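Local structure of beta-gamma-crystallin (Geodia cydonium, 4IAU) at residues T7-G12 and F29-V34; W39-Q44 and F71-F76; K80-G85 and L117-Q122. The protein is of unknown function but binds calcium and belongs to the beta/gamma-crystallin family of Greek key proteins. All coordinates share one frame; numbering follows the deposited sequence. Where two conformers were deposited one is given.

Interaction 1 (T7-G12 and F29-V34); sequences TLVTSG and FARVRV
Thr7, Leu8 and Val9 pair with Arg33, Val32 and Arg31 in an antiparallel sheet of the N-terminal Greek key domain, a crystallin fold. Strands 5-9 and 31-36 are neighbours in this sheet, and strand 15-18 flanks 5-9 on its far side. The hydrogen-bonded pair Thr7 and Arg33 exchanges two backbone bonds, Thr7 N to Arg33 O and Arg33 N to Thr7 O. Val9 N gives a third bond, to Arg31 O at 2.9 Å. The pairing then ends in a classic beta bulge. Val9 O takes two donors, Ala30 N at 2.8 Å and Arg31 N at 3.0 Å, so one residue on strand 5-9 faces two on the other segment.

Leu8, Val32 and the Phe29 ring lie on the face turned to the domain interior. Leu8 crosses the ring of Phe29 at about a right angle. Its CB sits over one ring face, 3.6 Å from the ring centroid, as a CH-pi contact 18° off the ring normal. Leu8 CG lies anti to the carbonyl carbon (chi1 -66°), and CD1 carries on over the CD2 side of the same ring. The other branch, CD2, lies alongside Val32 and meets its CG2 at 3.6 Å. Phe41 of strand 38-42 packs against both Leu8 and Val32. The CG2 methyl of Thr10 also approaches the Phe29 ring, near CD1.

Thr7, Val9, Arg31 and Arg33 occupy the opposite face. Arg33 leads away, and its NE bonds Ser63 O. Thr7 OG1 bonds Asp17. Arg31 runs beside Val9 and bends at chi3 (-66°). Its NH2 gives a hydrogen bond to a water at 2.8 Å, and that water donates to Thr10 O.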
ATOM      1  N   THR A   7      -7.324   0.872  15.375  1.00  5.35           N
ATOM      2  CA  THR A   7      -8.153   1.731  16.174  1.00  5.73           C
ATOM      3  C   THR A   7      -7.816   3.189  15.841  1.00  5.38           C
ATOM      4  O   THR A   7      -6.646   3.568  15.794  1.00  6.21           O
ATOM      5  CB  THR A   7      -7.881   1.527  17.674  1.00  6.90           C
ATOM      6  OG1 THR A   7      -8.231   0.193  18.036  1.00  8.39           O
ATOM      7  CG2 THR A   7      -8.667   2.529  18.550  1.00  9.06           C
ATOM      8  N   LEU A   8      -8.854   3.988  15.608  1.00  5.74           N
ATOM      9  CA  LEU A   8      -8.729   5.400  15.340  1.00  5.29           C
ATOM     10  C   LEU A   8      -9.571   6.159  16.342  1.00  5.51           C
ATOM     11  O   LEU A   8     -10.647   5.734  16.739  1.00  6.64           O
ATOM     12  CB  LEU A   8      -9.176   5.769  13.913  1.00  6.15           C
ATOM     13  CG  LEU A   8      -8.295   5.181  12.794  1.00  6.87           C
ATOM     14  CD1 LEU A   8      -8.942   5.370  11.458  1.00  9.19           C
ATOM     15  CD2 LEU A   8      -6.946   5.798  12.843  1.00 12.74           C
ATOM     16  N   VAL A   9      -9.034   7.298  16.808  1.00  5.86           N
ATOM     17  CA  VAL A   9      -9.666   8.099  17.852  1.00  5.94           C
ATOM     18  C   VAL A   9      -9.748   9.550  17.390  1.00  5.96           C
ATOM     19  O   VAL A   9      -8.800  10.113  16.841  1.00  6.27           O
ATOM     20  CB  VAL A   9      -8.881   7.991  19.174  1.00  7.64           C
ATOM     21  CG1 VAL A   9      -9.652   8.675  20.297  1.00  8.83           C
ATOM     22  CG2 VAL A   9      -8.576   6.563  19.542  1.00  8.25           C
ATOM     23  N   THR A  10     -10.921  10.167  17.594  1.00  6.25           N
ATOM     24  CA  THR A  10     -11.144  11.560  17.276  1.00  6.68           C
ATOM     25  C   THR A  10     -10.497  12.452  18.311  1.00  6.85           C
ATOM     26  O   THR A  10     -10.212  12.042  19.424  1.00  7.48           O
ATOM     27  CB  THR A  10     -12.640  11.889  17.161  1.00  7.39           C
ATOM     28  OG1 THR A  10     -13.158  11.829  18.471  1.00  7.95           O
ATOM     29  CG2 THR A  10     -13.361  10.975  16.230  1.00  7.97           C
ATOM     30  N   SER A  11     -10.376  13.741  17.976  1.00  7.42           N
ATOM     31  CA  SER A  11      -9.847  14.699  18.943  1.00  8.18           C
ATOM     32  C   SER A  11     -10.757  14.770  20.163  1.00  8.09           C
ATOM     33  O   SER A  11     -10.302  15.109  21.244  1.00  9.64           O
ATOM     34  CB  SER A  11      -9.728  16.086  18.307  0.89 10.47           C
ATOM     35  OG  SER A  11     -10.972  16.581  17.909  0.89 13.26           O
ATOM     36  N   GLY A  12     -12.054  14.512  20.000  1.00  8.51           N
ATOM     37  CA  GLY A  12     -12.996  14.540  21.103  1.00  9.18           C
ATOM     38  C   GLY A  12     -12.985  13.352  21.986  1.00  8.45           C
ATOM     39  O   GLY A  12     -13.649  13.359  23.010  1.00 10.73           O
ATOM     40  N   PHE A  29     -10.426  11.727  12.272  1.00  6.67           N
ATOM     41  CA  PHE A  29      -9.642  11.064  13.287  1.00  6.86           C
ATOM     42  C   PHE A  29      -8.316  11.761  13.513  1.00  6.74           C
ATOM     43  O   PHE A  29      -7.721  12.304  12.553  1.00  8.14           O
ATOM     44  CB  PHE A  29      -9.458   9.601  12.922  1.00  6.99           C
ATOM     45  CG  PHE A  29     -10.730   8.760  12.960  1.00  6.61           C
ATOM     46  CD1 PHE A  29     -11.321   8.452  14.182  1.00  6.81           C
ATOM     47  CD2 PHE A  29     -11.323   8.260  11.816  1.00  7.44           C
ATOM     48  CE1 PHE A  29     -12.456   7.683  14.250  1.00  7.11           C
ATOM     49  CE2 PHE A  29     -12.415   7.467  11.898  1.00  8.25           C
ATOM     50  CZ  PHE A  29     -13.009   7.164  13.100  1.00  7.77           C
ATOM     51  N   ALA A  30      -7.843  11.710  14.737  1.00  6.50           N
ATOM     52  CA  ALA A  30      -6.618  12.398  15.154  1.00  7.46           C
ATOM     53  C   ALA A  30      -5.530  11.443  15.672  1.00  6.56           C
ATOM     54  O   ALA A  30      -4.357  11.832  15.613  1.00  7.52           O
ATOM     55  CB  ALA A  30      -6.946  13.423  16.214  1.00  9.56           C
ATOM     56  N   ARG A  31      -5.875  10.303  16.228  1.00  6.36           N
ATOM     57  CA  ARG A  31      -4.903   9.379  16.829  1.00  5.96           C
ATOM     58  C   ARG A  31      -5.184   7.977  16.321  1.00  5.56           C
ATOM     59  O   ARG A  31      -6.295   7.650  15.899  1.00  6.14           O
ATOM     60  CB  ARG A  31      -4.934   9.439  18.362  1.00  6.97           C
ATOM     61  CG  ARG A  31      -4.509  10.788  18.891  1.00  9.48           C
ATOM     62  CD  ARG A  31      -4.214  10.792  20.413  1.00 12.83           C
ATOM     63  NE  ARG A  31      -5.361  10.555  21.143  1.00 12.91           N
ATOM     64  CZ  ARG A  31      -5.436  10.061  22.367  1.00 12.88           C
ATOM     65  NH1 ARG A  31      -4.389   9.616  23.046  1.00 16.70           N
ATOM     66  NH2 ARG A  31      -6.652   9.945  22.842  1.00 17.18           N
ATOM     67  N   VAL A  32      -4.137   7.156  16.386  1.00  5.72           N
ATOM     68  CA  VAL A  32      -4.157   5.838  15.743  1.00  5.53           C
ATOM     69  C   VAL A  32      -3.392   4.827  16.573  1.00  6.07           C
ATOM     70  O   VAL A  32      -2.352   5.144  17.175  1.00  7.29           O
ATOM     71  CB  VAL A  32      -3.528   5.963  14.338  1.00  6.19           C
ATOM     72  CG1 VAL A  32      -2.087   6.471  14.377  1.00  7.18           C
ATOM     73  CG2 VAL A  32      -3.623   4.634  13.555  1.00  8.10           C
ATOM     74  N   ARG A  33      -3.843   3.579  16.516  1.00  5.98           N
ATOM     75  CA  ARG A  33      -3.091   2.420  16.965  1.00  6.10           C
ATOM     76  C   ARG A  33      -3.425   1.239  16.046  1.00  5.34           C
ATOM     77  O   ARG A  33      -4.528   0.721  16.098  1.00  6.04           O
ATOM     78  CB  ARG A  33      -3.383   2.037  18.398  1.00  6.88           C
ATOM     79  CG  ARG A  33      -2.581   0.856  18.893  1.00  7.13           C
ATOM     80  CD  ARG A  33      -2.923   0.498  20.297  1.00  8.24           C
ATOM     81  NE  ARG A  33      -2.372  -0.789  20.675  1.00  7.77           N
ATOM     82  CZ  ARG A  33      -2.592  -1.376  21.841  1.00  8.83           C
ATOM     83  NH1 ARG A  33      -3.319  -0.745  22.758  1.00 11.31           N
ATOM     84  NH2 ARG A  33      -2.078  -2.592  22.009  1.00 11.00           N
ATOM     85  N   VAL A  34      -2.451   0.840  15.208  1.00  6.01           N
ATOM     86  CA  VAL A  34      -2.593  -0.391  14.447  1.00  5.46           C
ATOM     87  C   VAL A  34      -2.392  -1.568  15.396  1.00  5.69           C
ATOM     88  O   VAL A  34      -1.334  -1.676  16.030  1.00  7.15           O
ATOM     89  CB  VAL A  34      -1.573  -0.471  13.305  1.00  6.37           C
ATOM     90  CG1 VAL A  34      -1.629  -1.837  12.664  1.00  6.62           C
ATOM     91  CG2 VAL A  34      -1.830   0.612  12.279  1.00  7.19           C
TER
HETATM   92  O   HOH W   1      -8.148  11.793  21.279  1.00 17.85           O

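Interaction 2 (W39-Q44 and F71-F76); sequences WIFYQQ and FTPRSF
Phe41 and Phe76 face each other as a non-hydrogen-bonded antiparallel pair in the second sheet of the N-terminal Greek key domain. This pairing sets Phe76 CB 3.4 Å from Phe41 CD2, in one of the two conformers of Phe41. The two rings are near parallel, with planes at 26°, but are slid apart and barely overlap. Trp39 comes to the edge of the Phe76 ring, where Trp39 CZ3 is 3.8 Å from Phe76 CD2. Phe76 CG stands between the backbone N and the carbonyl carbon (chi1 55°), which swings the ring over toward Leu8.

One step along, Tyr42 pairs with Ser75. Tyr42 N donates to Ser75 O at 2.9 Å. Tyr42 O then receives Arg74 N at 2.9 Å and, weakly, Ser75 N at 3.5 Å. Arg74 and Ser75 both face Tyr42, a classic beta bulge. Beyond it Ser75 OG donates to Gln44 O at 2.7 Å, in the carbonyl plane. The same hydroxyl is also bonded to Tyr47 N, so two neighbours fix its rotation.

Phe71 closes the other end. Its CZ and CE1 edge rests on the backbone of Phe41 and Tyr42, and Gln43 CB lies over one ring face. A water joins Gln43 O to Thr72 O by donating to both.

Further out, Arg74 leads away to a salt bridge with Asp28 and a hydrogen bond to Ile25 O. On the face of Tyr42 and Ser75, Tyr42 reaches toward the second domain. Its OH is hydrogen-bonded to Phe94 O and to Arg77 NE.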
ATOM      1  N   TRP A  39      -1.054  -0.753   7.829  1.00  5.11           N
ATOM      2  CA  TRP A  39      -2.034   0.106   7.246  1.00  5.24           C
ATOM      3  C   TRP A  39      -1.387   1.343   6.620  1.00  5.08           C
ATOM      4  O   TRP A  39      -0.376   1.823   7.099  1.00  6.74           O
ATOM      5  CB  TRP A  39      -3.060   0.572   8.299  1.00  5.18           C
ATOM      6  CG  TRP A  39      -3.942  -0.524   8.802  1.00  5.38           C
ATOM      7  CD1 TRP A  39      -3.587  -1.558   9.622  1.00  5.48           C
ATOM      8  CD2 TRP A  39      -5.318  -0.714   8.495  1.00  4.79           C
ATOM      9  NE1 TRP A  39      -4.676  -2.375   9.860  1.00  5.65           N
ATOM     10  CE2 TRP A  39      -5.752  -1.871   9.185  1.00  5.18           C
ATOM     11  CE3 TRP A  39      -6.267   0.016   7.737  1.00  5.07           C
ATOM     12  CZ2 TRP A  39      -7.083  -2.331   9.110  1.00  5.69           C
ATOM     13  CZ3 TRP A  39      -7.581  -0.437   7.654  1.00  5.49           C
ATOM     14  CH2 TRP A  39      -7.963  -1.611   8.345  1.00  5.88           C
ATOM     15  N   ILE A  40      -2.038   1.888   5.604  1.00  4.81           N
ATOM     16  CA  ILE A  40      -1.601   3.124   4.980  1.00  4.69           C
ATOM     17  C   ILE A  40      -2.756   4.099   5.071  1.00  4.62           C
ATOM     18  O   ILE A  40      -3.919   3.757   4.807  1.00  5.27           O
ATOM     19  CB  ILE A  40      -1.158   2.951   3.503  1.00  5.31           C
ATOM     20  CG1 ILE A  40      -0.295   1.721   3.331  1.00  6.73           C
ATOM     21  CG2 ILE A  40      -0.434   4.214   3.040  1.00  5.51           C
ATOM     22  CD1 ILE A  40       0.070   1.346   1.945  1.00  8.71           C
ATOM     23  N   PHE A  41      -2.430   5.327   5.460  1.00  4.73           N
ATOM     24  CA  PHE A  41      -3.347   6.439   5.649  1.00  4.89           C
ATOM     25  C   PHE A  41      -3.027   7.522   4.642  1.00  4.77           C
ATOM     26  O   PHE A  41      -1.846   7.776   4.366  1.00  5.39           O
ATOM     27  CB  PHE A  41      -3.288   6.989   7.076  0.61  5.67           C
ATOM     28  CG  PHE A  41      -3.533   5.891   8.111  0.61  5.45           C
ATOM     29  CD1 PHE A  41      -2.458   5.072   8.478  0.61  5.70           C
ATOM     30  CD2 PHE A  41      -4.802   5.686   8.646  0.61  6.23           C
ATOM     31  CE1 PHE A  41      -2.737   4.016   9.336  0.61  7.01           C
ATOM     32  CE2 PHE A  41      -5.049   4.611   9.471  0.61  7.75           C
ATOM     33  CZ  PHE A  41      -4.004   3.781   9.784  0.61  8.10           C
ATOM     34  N   TYR A  42      -4.077   8.191   4.123  1.00  4.76           N
ATOM     35  CA  TYR A  42      -3.912   9.135   3.049  1.00  4.74           C
ATOM     36  C   TYR A  42      -4.680  10.416   3.353  1.00  4.88           C
ATOM     37  O   TYR A  42      -5.788  10.381   3.881  1.00  5.52           O
ATOM     38  CB  TYR A  42      -4.453   8.556   1.738  1.00  5.13           C
ATOM     39  CG  TYR A  42      -3.849   7.221   1.366  1.00  4.95           C
ATOM     40  CD1 TYR A  42      -4.364   6.042   1.866  1.00  5.13           C
ATOM     41  CD2 TYR A  42      -2.748   7.130   0.521  1.00  5.29           C
ATOM     42  CE1 TYR A  42      -3.813   4.818   1.556  1.00  5.38           C
ATOM     43  CE2 TYR A  42      -2.188   5.905   0.161  1.00  5.29           C
ATOM     44  CZ  TYR A  42      -2.743   4.731   0.673  1.00  4.98           C
ATOM     45  OH  TYR A  42      -2.272   3.493   0.351  1.00  5.48           O
ATOM     46  N   GLN A  43      -4.103  11.534   2.904  1.00  5.40           N
ATOM     47  CA  GLN A  43      -4.726  12.838   3.115  1.00  5.64           C
ATOM     48  C   GLN A  43      -5.979  13.046   2.288  1.00  5.84           C
ATOM     49  O   GLN A  43      -6.875  13.808   2.700  1.00  6.24           O
ATOM     50  CB  GLN A  43      -3.654  13.909   2.805  1.00  6.92           C
ATOM     51  CG  GLN A  43      -4.124  15.317   2.997  1.00  9.32           C
ATOM     52  CD  GLN A  43      -3.002  16.298   2.853  1.00  9.46           C
ATOM     53  OE1 GLN A  43      -2.087  16.103   2.024  1.00 10.15           O
ATOM     54  NE2 GLN A  43      -3.042  17.348   3.634  1.00 12.53           N
ATOM     55  N   GLN A  44      -6.057  12.436   1.100  1.00  5.62           N
ATOM     56  CA  GLN A  44      -7.199  12.536   0.229  1.00  5.56           C
ATOM     57  C   GLN A  44      -7.982  11.239   0.217  1.00  5.50           C
ATOM     58  O   GLN A  44      -7.449  10.151   0.460  1.00  6.36           O
ATOM     59  CB  GLN A  44      -6.782  12.849  -1.221  1.00  5.53           C
ATOM     60  CG  GLN A  44      -5.898  14.057  -1.379  1.00  6.16           C
ATOM     61  CD  GLN A  44      -5.421  14.226  -2.803  1.00  5.95           C
ATOM     62  OE1 GLN A  44      -4.988  13.267  -3.445  1.00  6.46           O
ATOM     63  NE2 GLN A  44      -5.504  15.459  -3.298  1.00  6.83           N
ATOM     64  N   PHE A  71      -1.796  13.974   9.918  1.00  7.30           N
ATOM     65  CA  PHE A  71      -2.829  14.689   9.206  1.00  7.25           C
ATOM     66  C   PHE A  71      -4.133  13.955   9.467  1.00  6.55           C
ATOM     67  O   PHE A  71      -4.138  12.816   9.909  1.00  7.64           O
ATOM     68  CB  PHE A  71      -2.543  14.798   7.677  1.00  7.89           C
ATOM     69  CG  PHE A  71      -2.290  13.433   7.049  1.00  6.84           C
ATOM     70  CD1 PHE A  71      -3.352  12.619   6.640  1.00  7.13           C
ATOM     71  CD2 PHE A  71      -1.001  12.946   6.885  1.00  7.17           C
ATOM     72  CE1 PHE A  71      -3.131  11.361   6.185  1.00  7.30           C
ATOM     73  CE2 PHE A  71      -0.809  11.669   6.364  1.00  7.30           C
ATOM     74  CZ  PHE A  71      -1.850  10.883   6.016  1.00  7.03           C
ATOM     75  N   THR A  72      -5.236  14.614   9.128  1.00  7.33           N
ATOM     76  CA  THR A  72      -6.543  13.975   9.249  1.00  7.21           C
ATOM     77  C   THR A  72      -6.755  13.066   8.043  1.00  6.72           C
ATOM     78  O   THR A  72      -6.763  13.553   6.919  1.00  8.25           O
ATOM     79  CB  THR A  72      -7.646  15.040   9.215  1.00  8.17           C
ATOM     80  OG1 THR A  72      -7.361  15.971  10.267  1.00 10.89           O
ATOM     81  CG2 THR A  72      -9.011  14.411   9.445  1.00  9.60           C
ATOM     82  N   PRO A  73      -6.891  11.755   8.230  1.00  6.51           N
ATOM     83  CA  PRO A  73      -7.037  10.896   7.056  1.00  6.71           C
ATOM     84  C   PRO A  73      -8.376  11.123   6.354  1.00  5.79           C
ATOM     85  O   PRO A  73      -9.406  11.304   6.996  1.00  6.89           O
ATOM     86  CB  PRO A  73      -6.924   9.503   7.600  1.00  9.24           C
ATOM     87  CG  PRO A  73      -6.474   9.580   8.998  1.00 12.66           C
ATOM     88  CD  PRO A  73      -6.767  10.997   9.470  1.00  6.58           C
ATOM     89  N   ARG A  74      -8.360  11.019   5.034  1.00  5.35           N
ATOM     90  CA  ARG A  74      -9.590  10.934   4.244  1.00  5.12           C
ATOM     91  C   ARG A  74      -9.774   9.563   3.621  1.00  4.89           C
ATOM     92  O   ARG A  74     -10.847   9.310   3.045  1.00  6.39           O
ATOM     93  CB  ARG A  74      -9.672  12.053   3.203  1.00  5.97           C
ATOM     94  CG  ARG A  74      -9.918  13.437   3.793  1.00  7.40           C
ATOM     95  CD  ARG A  74     -11.399  13.745   3.988  1.00  7.92           C
ATOM     96  NE  ARG A  74     -12.043  13.046   5.072  1.00  7.73           N
ATOM     97  CZ  ARG A  74     -12.114  13.487   6.313  1.00  7.76           C
ATOM     98  NH1 ARG A  74     -11.474  14.553   6.694  1.00  8.82           N
ATOM     99  NH2 ARG A  74     -12.829  12.808   7.214  1.00  9.33           N
ATOM    100  N   SER A  75      -8.811   8.665   3.734  1.00  4.96           N
ATOM    101  CA  SER A  75      -8.949   7.285   3.340  1.00  5.14           C
ATOM    102  C   SER A  75      -7.811   6.511   3.985  1.00  4.73           C
ATOM    103  O   SER A  75      -6.793   7.082   4.376  1.00  4.80           O
ATOM    104  CB  SER A  75      -8.961   7.090   1.815  1.00  5.34           C
ATOM    105  OG  SER A  75      -7.780   7.557   1.194  1.00  5.27           O
ATOM    106  N   PHE A  76      -7.972   5.177   4.071  1.00  4.59           N
ATOM    107  CA  PHE A  76      -6.937   4.337   4.663  1.00  4.59           C
ATOM    108  C   PHE A  76      -7.279   2.909   4.332  1.00  4.35           C
ATOM    109  O   PHE A  76      -8.440   2.547   4.096  1.00  5.21           O
ATOM    110  CB  PHE A  76      -6.789   4.585   6.175  1.00  4.87           C
ATOM    111  CG  PHE A  76      -8.053   4.444   6.997  1.00  5.17           C
ATOM    112  CD1 PHE A  76      -8.883   5.532   7.164  1.00  5.77           C
ATOM    113  CD2 PHE A  76      -8.410   3.251   7.599  1.00  5.82           C
ATOM    114  CE1 PHE A  76     -10.036   5.412   7.946  1.00  6.59           C
ATOM    115  CE2 PHE A  76      -9.544   3.157   8.355  1.00  7.00           C
ATOM    116  CZ  PHE A  76     -10.374   4.233   8.538  1.00  6.71           C
TER
HETATM  117  O   HOH W   2      -7.066  15.346   5.012  1.00  9.30           O

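Interaction 3 (K80-G85 and L117-Q122); sequences KTFQVG and LISQGQ
Ser119 and Gln120 both point toward the loop 80-85. Ser119 meets the turn at Thr81 to Gln83, and Gln120 lies beside Gln83 and Val84. The Ser119 hydroxyl reaches inward, with OG anti to the backbone N (chi1 179°), in one of its two conformers. OG accepts Gln83 N at 2.8 Å, an almost straight bond. It also lies near Phe82 CD1, whose ring carries Gln83 CG over the centre of one face. Gln83 is in a left-handed conformation, and residues 81-84 form a type II beta turn. Thr81 O takes the N-H groups of both Val84 and Gly85.

This loop leads from the N-terminal domain into strand 86-89 of the C-terminal beta/gamma-crystallin Greek key domain, next to strand 115-118. Gly85 O accepts Ser119 N at 2.8 Å and Gln120 N at 3.1 Å. Gln120 extends past Val84. An alanine here would keep the CB contact with Val84 but is likely to leave the carbonyls of Gln83 and Val84 without their amide neighbour. Val84 O is also bonded by Arg161. Deeper in, a water hydrogen-bonded to Thr81 OG1 donates to Leu117 O at 2.9 Å. Thr81 OG1 is also hydrogen-bonded to Thr87 OG1.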
ATOM      1  N   LYS A  80      -2.863  -6.029   2.400  1.00  6.22           N
ATOM      2  CA  LYS A  80      -3.423  -7.349   2.623  1.00  7.28           C
ATOM      3  C   LYS A  80      -2.443  -8.476   2.288  1.00  7.39           C
ATOM      4  O   LYS A  80      -2.692  -9.635   2.644  1.00  9.65           O
ATOM      5  CB  LYS A  80      -4.747  -7.556   1.845  0.77  7.41           C
ATOM      6  CG  LYS A  80      -5.818  -6.564   2.297  0.77  9.13           C
ATOM      7  CD  LYS A  80      -7.205  -6.992   1.806  0.77 10.23           C
ATOM      8  CE  LYS A  80      -7.307  -6.988   0.299  0.77 10.73           C
ATOM      9  NZ  LYS A  80      -6.837  -5.765  -0.397  0.77  9.89           N
ATOM     10  N   THR A  81      -1.307  -8.155   1.698  1.00  7.07           N
ATOM     11  CA  THR A  81      -0.243  -9.130   1.493  1.00  6.94           C
ATOM     12  C   THR A  81       0.803  -9.090   2.571  1.00  7.01           C
ATOM     13  O   THR A  81       1.833  -9.782   2.400  1.00  8.03           O
ATOM     14  CB  THR A  81       0.362  -8.990   0.077  1.00  7.40           C
ATOM     15  OG1 THR A  81       1.011  -7.772   0.053  1.00  8.84           O
ATOM     16  CG2 THR A  81      -0.671  -9.228  -1.004  1.00  8.40           C
ATOM     17  N   PHE A  82       0.573  -8.389   3.661  1.00  7.69           N
ATOM     18  CA  PHE A  82       1.444  -8.504   4.832  1.00  8.11           C
ATOM     19  C   PHE A  82       1.576  -9.994   5.161  1.00  8.92           C
ATOM     20  O   PHE A  82       0.543 -10.689   5.300  1.00 10.43           O
ATOM     21  CB  PHE A  82       0.788  -7.724   5.935  1.00  9.75           C
ATOM     22  CG  PHE A  82       1.488  -7.848   7.277  1.00 12.27           C
ATOM     23  CD1 PHE A  82       2.795  -7.503   7.445  1.00 16.40           C
ATOM     24  CD2 PHE A  82       0.841  -8.334   8.367  1.00 13.69           C
ATOM     25  CE1 PHE A  82       3.450  -7.612   8.674  1.00 19.44           C
ATOM     26  CE2 PHE A  82       1.416  -8.412   9.640  1.00 16.86           C
ATOM     27  CZ  PHE A  82       2.719  -7.996   9.767  1.00 17.65           C
ATOM     28  N   GLN A  83       2.794 -10.484   5.273  1.00 10.15           N
ATOM     29  CA  GLN A  83       3.077 -11.883   5.604  1.00 12.53           C
ATOM     30  C   GLN A  83       2.630 -12.886   4.546  1.00 12.90           C
ATOM     31  O   GLN A  83       2.511 -14.096   4.881  1.00 15.93           O
ATOM     32  CB  GLN A  83       2.442 -12.256   6.944  1.00 16.05           C
ATOM     33  CG  GLN A  83       2.936 -11.426   8.117  1.00 19.14           C
ATOM     34  CD  GLN A  83       2.267 -11.806   9.422  1.00 21.97           C
ATOM     35  OE1 GLN A  83       1.175 -12.373   9.429  1.00 29.25           O
ATOM     36  NE2 GLN A  83       2.912 -11.496  10.531  1.00 23.30           N
ATOM     37  N   VAL A  84       2.405 -12.414   3.344  1.00 10.84           N
ATOM     38  CA  VAL A  84       1.920 -13.281   2.279  1.00 11.65           C
ATOM     39  C   VAL A  84       2.663 -13.040   1.003  1.00  9.92           C
ATOM     40  O   VAL A  84       3.006 -14.022   0.338  1.00 12.29           O
ATOM     41  CB  VAL A  84       0.414 -13.056   2.051  1.00 12.58           C
ATOM     42  CG1 VAL A  84      -0.027 -13.940   0.874  1.00 17.59           C
ATOM     43  CG2 VAL A  84      -0.431 -13.335   3.285  1.00 14.53           C
ATOM     44  N   GLY A  85       2.926 -11.821   0.588  1.00  8.58           N
ATOM     45  CA  GLY A  85       3.478 -11.568  -0.754  1.00  7.51           C
ATOM     46  C   GLY A  85       3.749 -10.111  -0.962  1.00  6.64           C
ATOM     47  O   GLY A  85       4.453  -9.490  -0.134  1.00  7.82           O
ATOM     48  N   LEU A 117       4.859  -2.531  -2.078  1.00  5.92           N
ATOM     49  CA  LEU A 117       5.273  -3.043  -0.799  1.00  5.98           C
ATOM     50  C   LEU A 117       5.466  -4.544  -0.931  1.00  6.19           C
ATOM     51  O   LEU A 117       4.514  -5.250  -1.237  1.00  7.08           O
ATOM     52  CB  LEU A 117       4.242  -2.745   0.303  1.00  6.66           C
ATOM     53  CG  LEU A 117       4.098  -1.266   0.609  1.00  7.45           C
ATOM     54  CD1 LEU A 117       2.887  -1.022   1.524  1.00  9.10           C
ATOM     55  CD2 LEU A 117       5.358  -0.715   1.262  1.00  8.71           C
ATOM     56  N   ILE A 118       6.696  -5.023  -0.685  1.00  6.53           N
ATOM     57  CA  ILE A 118       6.961  -6.455  -0.730  1.00  6.63           C
ATOM     58  C   ILE A 118       7.138  -6.912   0.708  1.00  7.07           C
ATOM     59  O   ILE A 118       8.112  -6.539   1.376  1.00  7.88           O
ATOM     60  CB  ILE A 118       8.171  -6.832  -1.591  1.00  6.86           C
ATOM     61  CG1 ILE A 118       8.016  -6.289  -3.013  1.00  7.22           C
ATOM     62  CG2 ILE A 118       8.328  -8.338  -1.580  1.00  7.56           C
ATOM     63  CD1 ILE A 118       9.123  -6.647  -3.981  1.00  8.51           C
ATOM     64  N   SER A 119       6.203  -7.728   1.193  1.00  7.80           N
ATOM     65  CA  SER A 119       6.295  -8.247   2.550  1.00  8.77           C
ATOM     66  C   SER A 119       7.001  -9.596   2.606  1.00  9.15           C
ATOM     67  O   SER A 119       7.695  -9.892   3.579  1.00 12.28           O
ATOM     68  CB  SER A 119       4.918  -8.355   3.208  0.55  8.78           C
ATOM     69  OG  SER A 119       5.016  -8.887   4.533  0.55 11.17           O
ATOM     70  N   GLN A 120       6.817 -10.442   1.611  1.00  8.84           N
ATOM     71  CA  GLN A 120       7.351 -11.785   1.645  1.00  9.62           C
ATOM     72  C   GLN A 120       7.737 -12.180   0.235  1.00  9.04           C
ATOM     73  O   GLN A 120       7.060 -11.823  -0.718  1.00  9.36           O
ATOM     74  CB  GLN A 120       6.299 -12.776   2.162  1.00 11.24           C
ATOM     75  CG  GLN A 120       6.833 -14.077   2.676  1.00 14.18           C
ATOM     76  CD  GLN A 120       5.685 -14.987   3.085  1.00 16.00           C
ATOM     77  OE1 GLN A 120       5.450 -15.228   4.305  1.00 23.45           O
ATOM     78  NE2 GLN A 120       4.727 -15.452   2.326  1.00 21.02           N
ATOM     79  N   GLY A 121       8.809 -12.979   0.137  1.00  9.73           N
ATOM     80  CA  GLY A 121       9.232 -13.567  -1.106  1.00  9.98           C
ATOM     81  C   GLY A 121      10.333 -12.786  -1.822  1.00  7.94           C
ATOM     82  O   GLY A 121      10.524 -11.618  -1.649  1.00  8.88           O
ATOM     83  N   GLN A 122      11.002 -13.554  -2.708  1.00  8.91           N
ATOM     84  CA  GLN A 122      11.916 -13.001  -3.667  1.00  8.43           C
ATOM     85  C   GLN A 122      11.219 -13.029  -5.031  1.00  8.52           C
ATOM     86  O   GLN A 122      10.616 -14.026  -5.377  1.00 10.13           O
ATOM     87  CB  GLN A 122      13.218 -13.781  -3.759  1.00 10.56           C
ATOM     88  CG  GLN A 122      13.972 -13.775  -2.432  1.00 12.02           C
ATOM     89  CD  GLN A 122      14.607 -12.432  -2.141  1.00 12.33           C
ATOM     90  OE1 GLN A 122      15.060 -11.684  -3.006  1.00 16.45           O
ATOM     91  NE2 GLN A 122      14.554 -12.077  -0.865  1.00 16.65           N
TER
HETATM   92  O   HOH W   3       3.136  -6.371   1.087  1.00  9.04           O

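From the N terminus, interaction 1 comes first and closes the loop that holds strand 15-18. The chain passes from strand 31-36 straight into strand 38-42, where interaction 2 opens. Interaction 2 closes a longer loop with helix 45-48 and strands 57-61 and 67-68. Interaction 3 then closes the excursion through strands 86-89 and 98-101. The three follow in series; none nest or cross. Interactions 1 and 2 lie in the two sheets of the N-terminal domain and touch in its interior, where Leu8 CD1 is 3.4 Å from Phe76 CZ. Interaction 3 ties the connection between the domains to the end of strand 115-118 in the second. It meets interaction 2 between domains, through Ile40 and Leu117.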